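Long-range contacts in penicillin-binding protein (Bacillus halodurans, PDB 3TG9), which probably binds penicillin-type antibiotics through a serine beta-lactamase-like fold and is thought to be associated with the membrane: residues Q256-P261 against Y273-K278; S285-M290 against S300-T305. All blocks are in the same frame, centred on the assembly; numbering follows the deposited sequence.

Contact 1 of 2, residues Q256-P261 against Y273-K278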
ATOM      1  N   GLN B 256     -16.134 -25.282  26.028  1.00 36.79           N
ATOM      2  CA  GLN B 256     -17.410 -25.880  25.647  1.00 32.53           C
ATOM      3  C   GLN B 256     -18.502 -24.829  25.486  1.00 36.61           C
ATOM      4  O   GLN B 256     -19.354 -24.944  24.602  1.00 34.70           O
ATOM      5  CB  GLN B 256     -17.821 -26.915  26.698  1.00 41.63           C
ATOM      6  CG  GLN B 256     -18.876 -27.928  26.260  1.00 48.51           C
ATOM      7  CD  GLN B 256     -18.796 -29.215  27.077  1.00 63.78           C
ATOM      8  OE1 GLN B 256     -17.736 -29.559  27.610  1.00 58.41           O
ATOM      9  NE2 GLN B 256     -19.918 -29.930  27.180  1.00 68.66           N
ATOM     10  N   LYS B 257     -18.483 -23.807  26.340  1.00 36.61           N
ATOM     11  CA  LYS B 257     -19.436 -22.706  26.217  1.00 35.46           C
ATOM     12  C   LYS B 257     -19.247 -21.962  24.892  1.00 38.04           C
ATOM     13  O   LYS B 257     -20.219 -21.536  24.266  1.00 36.35           O
ATOM     14  CB  LYS B 257     -19.308 -21.727  27.393  1.00 41.06           C
ATOM     15  CG  LYS B 257     -19.595 -22.340  28.765  1.00 47.32           C
ATOM     16  CD  LYS B 257     -20.045 -21.290  29.781  1.00 49.99           C
ATOM     17  CE  LYS B 257     -21.344 -20.614  29.332  1.00 58.78           C
ATOM     18  NZ  LYS B 257     -21.838 -19.580  30.299  1.00 55.38           N
ATOM     19  N   LEU B 258     -17.993 -21.814  24.471  1.00 32.10           N
ATOM     20  CA  LEU B 258     -17.674 -21.116  23.227  1.00 33.84           C
ATOM     21  C   LEU B 258     -18.145 -21.940  22.041  1.00 30.99           C
ATOM     22  O   LEU B 258     -18.559 -21.393  21.024  1.00 30.34           O
ATOM     23  CB  LEU B 258     -16.159 -20.837  23.134  1.00 31.40           C
ATOM     24  CG  LEU B 258     -15.514 -20.280  21.850  1.00 33.34           C
ATOM     25  CD1 LEU B 258     -14.184 -19.529  22.152  1.00 28.73           C
ATOM     26  CD2 LEU B 258     -15.282 -21.377  20.819  1.00 32.74           C
ATOM     27  N   LEU B 259     -18.098 -23.263  22.186  1.00 32.43           N
ATOM     28  CA  LEU B 259     -18.463 -24.176  21.104  1.00 32.94           C
ATOM     29  C   LEU B 259     -19.936 -24.586  21.144  1.00 36.22           C
ATOM     30  O   LEU B 259     -20.347 -25.507  20.434  1.00 36.06           O
ATOM     31  CB  LEU B 259     -17.589 -25.431  21.152  1.00 34.40           C
ATOM     32  CG  LEU B 259     -16.072 -25.219  21.059  1.00 32.81           C
ATOM     33  CD1 LEU B 259     -15.319 -26.451  21.533  1.00 30.74           C
ATOM     34  CD2 LEU B 259     -15.665 -24.845  19.637  1.00 31.24           C
ATOM     35  N   THR B 260     -20.726 -23.918  21.976  1.00 32.79           N
ATOM     36  CA  THR B 260     -22.143 -24.254  22.098  1.00 35.75           C
ATOM     37  C   THR B 260     -22.965 -23.568  21.018  1.00 38.22           C
ATOM     38  O   THR B 260     -22.821 -22.372  20.799  1.00 36.83           O
ATOM     39  CB  THR B 260     -22.703 -23.838  23.466  1.00 37.37           C
ATOM     40  OG1 THR B 260     -22.121 -24.652  24.483  1.00 34.05           O
ATOM     41  CG2 THR B 260     -24.213 -24.008  23.505  1.00 35.65           C
ATOM     42  N   PRO B 261     -23.833 -24.327  20.332  1.00 40.17           N
ATOM     43  CA  PRO B 261     -24.700 -23.732  19.313  1.00 31.28           C
ATOM     44  C   PRO B 261     -25.756 -22.863  19.974  1.00 37.95           C
ATOM     45  O   PRO B 261     -26.877 -23.330  20.204  1.00 43.59           O
ATOM     46  CB  PRO B 261     -25.357 -24.949  18.653  1.00 35.22           C
ATOM     47  CG  PRO B 261     -24.551 -26.127  19.079  1.00 37.78           C
ATOM     48  CD  PRO B 261     -24.009 -25.783  20.427  1.00 37.30           C
ATOM     49  N   TYR B 273     -19.847 -18.959  20.077  1.00 30.84           N
ATOM     50  CA  TYR B 273     -19.184 -17.700  20.365  1.00 33.18           C
ATOM     51  C   TYR B 273     -18.055 -17.478  19.360  1.00 32.04           C
ATOM     52  O   TYR B 273     -16.955 -18.000  19.527  1.00 32.28           O
ATOM     53  CB  TYR B 273     -18.622 -17.706  21.783  1.00 35.16           C
ATOM     54  CG  TYR B 273     -19.641 -17.489  22.881  1.00 36.02           C
ATOM     55  CD1 TYR B 273     -20.892 -16.949  22.603  1.00 38.48           C
ATOM     56  CD2 TYR B 273     -19.333 -17.789  24.201  1.00 36.73           C
ATOM     57  CE1 TYR B 273     -21.817 -16.734  23.612  1.00 39.52           C
ATOM     58  CE2 TYR B 273     -20.245 -17.577  25.214  1.00 39.01           C
ATOM     59  CZ  TYR B 273     -21.485 -17.049  24.917  1.00 39.38           C
ATOM     60  OH  TYR B 273     -22.389 -16.841  25.932  1.00 37.53           O
ATOM     61  N   GLY B 274     -18.337 -16.723  18.304  1.00 29.97           N
ATOM     62  CA  GLY B 274     -17.318 -16.366  17.334  1.00 31.35           C
ATOM     63  C   GLY B 274     -16.871 -17.514  16.454  1.00 32.05           C
ATOM     64  O   GLY B 274     -15.788 -17.467  15.860  1.00 27.56           O
ATOM     65  N   VAL B 275     -17.705 -18.544  16.353  1.00 31.90           N
ATOM     66  CA  VAL B 275     -17.374 -19.705  15.538  1.00 30.84           C
ATOM     67  C   VAL B 275     -18.665 -20.234  14.890  1.00 31.39           C
ATOM     68  O   VAL B 275     -19.748 -20.069  15.454  1.00 32.76           O
ATOM     69  CB  VAL B 275     -16.674 -20.786  16.402  1.00 27.46           C
ATOM     70  CG1 VAL B 275     -17.624 -21.311  17.470  1.00 30.58           C
ATOM     71  CG2 VAL B 275     -16.132 -21.922  15.539  1.00 25.24           C
ATOM     72  N   TRP B 276     -18.556 -20.830  13.703  1.00 29.41           N
ATOM     73  CA  TRP B 276     -19.697 -21.480  13.047  1.00 28.64           C
ATOM     74  C   TRP B 276     -19.774 -22.953  13.432  1.00 31.11           C
ATOM     75  O   TRP B 276     -18.749 -23.603  13.657  1.00 28.10           O
ATOM     76  CB  TRP B 276     -19.592 -21.379  11.525  1.00 26.79           C
ATOM     77  CG  TRP B 276     -19.785 -19.994  10.973  1.00 29.26           C
ATOM     78  CD1 TRP B 276     -18.813 -19.119  10.588  1.00 28.52           C
ATOM     79  CD2 TRP B 276     -21.033 -19.333  10.740  1.00 26.42           C
ATOM     80  NE1 TRP B 276     -19.377 -17.953  10.124  1.00 31.75           N
ATOM     81  CE2 TRP B 276     -20.741 -18.062  10.209  1.00 32.79           C
ATOM     82  CE3 TRP B 276     -22.367 -19.700  10.923  1.00 26.74           C
ATOM     83  CZ2 TRP B 276     -21.741 -17.147   9.866  1.00 32.36           C
ATOM     84  CZ3 TRP B 276     -23.358 -18.795  10.585  1.00 26.69           C
ATOM     85  CH2 TRP B 276     -23.040 -17.534  10.059  1.00 28.71           C
ATOM     86  N   ILE B 277     -20.992 -23.480  13.504  1.00 31.94           N
ATOM     87  CA  ILE B 277     -21.195 -24.886  13.850  1.00 31.39           C
ATOM     88  C   ILE B 277     -22.065 -25.600  12.822  1.00 31.41           C
ATOM     89  O   ILE B 277     -23.135 -25.115  12.448  1.00 30.71           O
ATOM     90  CB  ILE B 277     -21.835 -25.032  15.235  1.00 32.38           C
ATOM     91  CG1 ILE B 277     -20.959 -24.361  16.288  1.00 32.02           C
ATOM     92  CG2 ILE B 277     -22.070 -26.512  15.578  1.00 29.94           C
ATOM     93  CD1 ILE B 277     -21.618 -24.236  17.633  1.00 34.54           C
ATOM     94  N   LYS B 278     -21.592 -26.747  12.355  1.00 28.59           N
ATOM     95  CA  LYS B 278     -22.366 -27.552  11.428  1.00 29.99           C
ATOM     96  C   LYS B 278     -22.942 -28.722  12.198  1.00 31.31           C
ATOM     97  O   LYS B 278     -22.202 -29.548  12.730  1.00 28.89           O
ATOM     98  CB  LYS B 278     -21.496 -28.046  10.278  1.00 32.95           C
ATOM     99  CG  LYS B 278     -22.283 -28.661   9.134  1.00 33.12           C
ATOM    100  CD  LYS B 278     -22.961 -27.578   8.297  1.00 33.24           C
ATOM    101  CE  LYS B 278     -21.930 -26.570   7.802  1.00 35.36           C
ATOM    102  NZ  LYS B 278     -22.445 -25.793   6.647  1.00 38.08           N
TER
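Leu-258, the last residue of helix 252-258, meets Tyr-273 through both backbone and side chain. Its carbonyl oxygen accepts the Tyr-273 N-H at 2.9 Å between O and N, in an almost straight bond (175° at the hydrogen). Oxygens in the final turn of a helix have run out of in-helix amides, and here a returning loop supplies one.

Tyr-273 can be followed outward. Its CB rests 3.8 Å from Leu-258 CA and also touches that residue's CG. The ring carbon CD2 reaches Leu-258 CA obliquely, and at the far end OH bonds to His-94 ND1. With CG beside its own backbone N (chi1 -77°), the ring is laid along the helix end; tyrosine suits the place because its carbons pack there while its hydroxyl reaches His-94.

In the serine beta-lactamase fold, the helical part lies against a large antiparallel sheet; after helix 252-258 the chain forms strands 263-266 and 269-271 at the sheet's edge before strand 276-279 leads further in. Val-275, branched and compact, sets CG1 4.1 Å from Leu-258 CD2, their side chains crossing at about a right angle. Farther on, Ile-277 lays its slim CD1 methyl against the backbone after the helix, 3.3 Å from Leu-259 O, and against the rigid Pro-261 ring.

Contact 2 of 2, residues S285-M290 against S300-T305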
ATOM      1  N   SER B 285     -20.933 -31.985  13.050  1.00 28.78           N
ATOM      2  CA  SER B 285     -19.940 -32.500  12.117  1.00 31.94           C
ATOM      3  C   SER B 285     -18.676 -31.634  12.055  1.00 32.36           C
ATOM      4  O   SER B 285     -17.578 -32.141  11.806  1.00 30.15           O
ATOM      5  CB  SER B 285     -20.549 -32.648  10.727  1.00 35.06           C
ATOM      6  OG  SER B 285     -21.271 -31.486  10.373  1.00 37.41           O
ATOM      7  N   LYS B 286     -18.819 -30.332  12.281  1.00 31.87           N
ATOM      8  CA  LYS B 286     -17.636 -29.473  12.302  1.00 33.52           C
ATOM      9  C   LYS B 286     -17.833 -28.128  12.972  1.00 32.01           C
ATOM     10  O   LYS B 286     -18.940 -27.589  13.022  1.00 29.48           O
ATOM     11  CB  LYS B 286     -17.051 -29.272  10.900  1.00 28.54           C
ATOM     12  CG  LYS B 286     -17.859 -28.386   9.977  1.00 29.69           C
ATOM     13  CD  LYS B 286     -17.017 -27.960   8.779  1.00 30.68           C
ATOM     14  CE  LYS B 286     -17.893 -27.539   7.617  1.00 36.01           C
ATOM     15  NZ  LYS B 286     -17.109 -27.148   6.413  1.00 35.10           N
ATOM     16  N   TYR B 287     -16.741 -27.625  13.527  1.00 24.19           N
ATOM     17  CA  TYR B 287     -16.661 -26.241  13.934  1.00 33.56           C
ATOM     18  C   TYR B 287     -15.806 -25.568  12.872  1.00 28.27           C
ATOM     19  O   TYR B 287     -14.778 -26.108  12.469  1.00 28.15           O
ATOM     20  CB  TYR B 287     -16.000 -26.132  15.299  1.00 31.27           C
ATOM     21  CG  TYR B 287     -16.680 -26.960  16.359  1.00 33.36           C
ATOM     22  CD1 TYR B 287     -17.827 -26.502  16.993  1.00 29.44           C
ATOM     23  CD2 TYR B 287     -16.172 -28.200  16.730  1.00 34.33           C
ATOM     24  CE1 TYR B 287     -18.443 -27.249  17.975  1.00 31.19           C
ATOM     25  CE2 TYR B 287     -16.790 -28.962  17.702  1.00 38.56           C
ATOM     26  CZ  TYR B 287     -17.927 -28.481  18.321  1.00 35.35           C
ATOM     27  OH  TYR B 287     -18.548 -29.235  19.294  1.00 35.55           O
ATOM     28  N   HIS B 288     -16.231 -24.415  12.384  1.00 26.54           N
ATOM     29  CA  HIS B 288     -15.461 -23.791  11.320  1.00 31.09           C
ATOM     30  C   HIS B 288     -15.521 -22.279  11.309  1.00 28.28           C
ATOM     31  O   HIS B 288     -16.468 -21.667  11.804  1.00 27.45           O
ATOM     32  CB  HIS B 288     -15.854 -24.374   9.952  1.00 31.22           C
ATOM     33  CG  HIS B 288     -17.232 -24.011   9.498  1.00 30.25           C
ATOM     34  ND1 HIS B 288     -18.373 -24.513  10.097  1.00 29.75           N
ATOM     35  CD2 HIS B 288     -17.657 -23.226   8.483  1.00 28.89           C
ATOM     36  CE1 HIS B 288     -19.439 -24.036   9.475  1.00 26.85           C
ATOM     37  NE2 HIS B 288     -19.030 -23.248   8.499  1.00 31.58           N
ATOM     38  N   VAL B 289     -14.479 -21.678  10.753  1.00 30.52           N
ATOM     39  CA  VAL B 289     -14.472 -20.246  10.503  1.00 25.48           C
ATOM     40  C   VAL B 289     -14.140 -20.016   9.046  1.00 27.50           C
ATOM     41  O   VAL B 289     -13.629 -20.901   8.366  1.00 26.72           O
ATOM     42  CB  VAL B 289     -13.461 -19.493  11.385  1.00 23.44           C
ATOM     43  CG1 VAL B 289     -13.894 -19.519  12.837  1.00 26.37           C
ATOM     44  CG2 VAL B 289     -12.058 -20.071  11.212  1.00 23.70           C
ATOM     45  N   MET B 290     -14.435 -18.814   8.571  1.00 23.63           N
ATOM     46  CA  MET B 290     -14.129 -18.442   7.208  1.00 23.70           C
ATOM     47  C   MET B 290     -13.966 -16.941   7.171  1.00 25.17           C
ATOM     48  O   MET B 290     -14.307 -16.250   8.126  1.00 26.19           O
ATOM     49  CB  MET B 290     -15.273 -18.826   6.297  1.00 23.68           C
ATOM     50  CG  MET B 290     -16.467 -17.948   6.543  1.00 29.42           C
ATOM     51  SD  MET B 290     -18.001 -18.821   6.447  1.00 48.82           S
ATOM     52  CE  MET B 290     -17.737 -20.097   7.666  1.00 32.59           C
ATOM     53  N   SER B 300     -11.431 -22.727   7.493  1.00 27.29           N
ATOM     54  CA  SER B 300     -10.751 -23.642   8.393  1.00 28.51           C
ATOM     55  C   SER B 300     -11.762 -24.315   9.311  1.00 30.64           C
ATOM     56  O   SER B 300     -12.772 -23.713   9.676  1.00 29.26           O
ATOM     57  CB  SER B 300      -9.691 -22.901   9.200  1.00 26.66           C
ATOM     58  OG  SER B 300      -8.750 -23.801   9.741  1.00 28.77           O
ATOM     59  N   ALA B 301     -11.481 -25.563   9.687  1.00 29.14           N
ATOM     60  CA  ALA B 301     -12.447 -26.354  10.427  1.00 28.96           C
ATOM     61  C   ALA B 301     -11.807 -27.433  11.282  1.00 30.43           C
ATOM     62  O   ALA B 301     -10.715 -27.917  10.986  1.00 33.44           O
ATOM     63  CB  ALA B 301     -13.450 -26.977   9.470  1.00 29.02           C
ATOM     64  N   PHE B 302     -12.505 -27.795  12.351  1.00 29.37           N
ATOM     65  CA  PHE B 302     -12.136 -28.930  13.179  1.00 30.30           C
ATOM     66  C   PHE B 302     -13.288 -29.932  13.145  1.00 36.78           C
ATOM     67  O   PHE B 302     -14.429 -29.595  13.459  1.00 29.91           O
ATOM     68  CB  PHE B 302     -11.874 -28.481  14.611  1.00 30.82           C
ATOM     69  CG  PHE B 302     -11.513 -29.604  15.540  1.00 34.80           C
ATOM     70  CD1 PHE B 302     -12.487 -30.241  16.287  1.00 36.24           C
ATOM     71  CD2 PHE B 302     -10.196 -30.020  15.670  1.00 34.60           C
ATOM     72  CE1 PHE B 302     -12.153 -31.282  17.147  1.00 39.85           C
ATOM     73  CE2 PHE B 302      -9.856 -31.059  16.530  1.00 38.40           C
ATOM     74  CZ  PHE B 302     -10.833 -31.690  17.264  1.00 38.63           C
ATOM     75  N   TYR B 303     -12.985 -31.161  12.749  1.00 34.76           N
ATOM     76  CA  TYR B 303     -13.993 -32.195  12.628  1.00 36.44           C
ATOM     77  C   TYR B 303     -13.922 -33.143  13.822  1.00 35.64           C
ATOM     78  O   TYR B 303     -13.062 -34.012  13.869  1.00 36.43           O
ATOM     79  CB  TYR B 303     -13.799 -32.951  11.314  1.00 36.82           C
ATOM     80  CG  TYR B 303     -13.752 -32.039  10.108  1.00 36.42           C
ATOM     81  CD1 TYR B 303     -14.888 -31.779   9.361  1.00 36.43           C
ATOM     82  CD2 TYR B 303     -12.570 -31.428   9.723  1.00 41.52           C
ATOM     83  CE1 TYR B 303     -14.847 -30.944   8.255  1.00 37.27           C
ATOM     84  CE2 TYR B 303     -12.524 -30.584   8.621  1.00 37.98           C
ATOM     85  CZ  TYR B 303     -13.663 -30.350   7.892  1.00 38.37           C
ATOM     86  OH  TYR B 303     -13.613 -29.507   6.799  1.00 43.47           O
ATOM     87  N   PRO B 304     -14.833 -32.962  14.795  1.00 37.08           N
ATOM     88  CA  PRO B 304     -14.869 -33.694  16.072  1.00 40.73           C
ATOM     89  C   PRO B 304     -14.863 -35.215  15.895  1.00 41.35           C
ATOM     90  O   PRO B 304     -14.320 -35.941  16.730  1.00 43.46           O
ATOM     91  CB  PRO B 304     -16.205 -33.260  16.694  1.00 40.63           C
ATOM     92  CG  PRO B 304     -16.555 -31.972  16.026  1.00 36.23           C
ATOM     93  CD  PRO B 304     -15.990 -32.062  14.635  1.00 35.37           C
ATOM     94  N   THR B 305     -15.462 -35.688  14.811  1.00 38.63           N
ATOM     95  CA  THR B 305     -15.564 -37.122  14.565  1.00 47.10           C
ATOM     96  C   THR B 305     -14.192 -37.756  14.373  1.00 51.89           C
ATOM     97  O   THR B 305     -13.830 -38.714  15.062  1.00 52.29           O
ATOM     98  CB  THR B 305     -16.421 -37.408  13.321  1.00 45.61           C
ATOM     99  OG1 THR B 305     -17.810 -37.321  13.670  1.00 46.07           O
ATOM    100  CG2 THR B 305     -16.110 -38.788  12.757  1.00 49.33           C
TER
HETATM  101  O   HOH W   1     -16.626 -34.627  12.156  1.00 38.36           O
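Tyr-287 and Phe-302 face each other as a hydrogen-bonded antiparallel pair, their backbones joined in both directions: Tyr-287 N to Phe-302 O at 3.0 Å, and Phe-302 N to Tyr-287 O at 2.8 Å. Val-289 and Ser-300 repeat the pattern, and between the two pairs His-288 and Ala-301 form a non-hydrogen-bonded pair. There the small alanine fits closely, Ala-301 CB lying 3.6 Å from His-288 CB.

These strands, 284-293 and 296-303, form a beta hairpin in the central sheet of the serine beta-lactamase fold. On the side away from strand 296-303, Ser-285 and Lys-286 both face Lys-278 of strand 276-279, a classic beta bulge. At the hairpin's open end a water donates to Ser-285 O and accepts from Thr-305 N.

Apolar packing differs on the two faces. On one, Tyr-287 CD2 comes to the edge of the Phe-302 ring, 4.2 Å from Phe-302 CD1, and Tyr-287 CE2 meets Pro-304 CG at 3.5 Å; the two broad aromatic rings suit a face packed against helix 234-245. On the other, Lys-286 runs alongside Tyr-303, pointing the same way, with Lys-286 CB 3.7 Å from Tyr-303 CD1. Lys-286 CG sits between the backbone N and the carbonyl carbon (chi1 72°), and the straight chain beyond carries CD along the ring to 3.7 Å from Tyr-303 CE1.

For charge and polarity, the tips of this last pair converge on Glu-328 of helix 320-330: Lys-286 NZ by a salt bridge, Tyr-303 OH by a hydrogen bond.

The two contacts follow one another in sequence; their centres are about 10 Å apart. Strands 276-279 and 284-293, consecutive in sequence, are neighbours in the large antiparallel sheet, so the second segment of contact 1 borders the first of contact 2. Probable hydrogen bonds from Lys-278 O to Ser-285 N and from Lys-278 N to Lys-286 O join them, and Trp-276 packs on Met-290. Leu-259 and Ile-277 also touch Tyr-287, bringing the helix 252-258 end against the sheet. Together the contacts run from the helical region into the sheet's interior; the side chains of Val-275 and Val-289 lie near, without touching, residues of an SxxK pattern that, as in this family, may mark the active site.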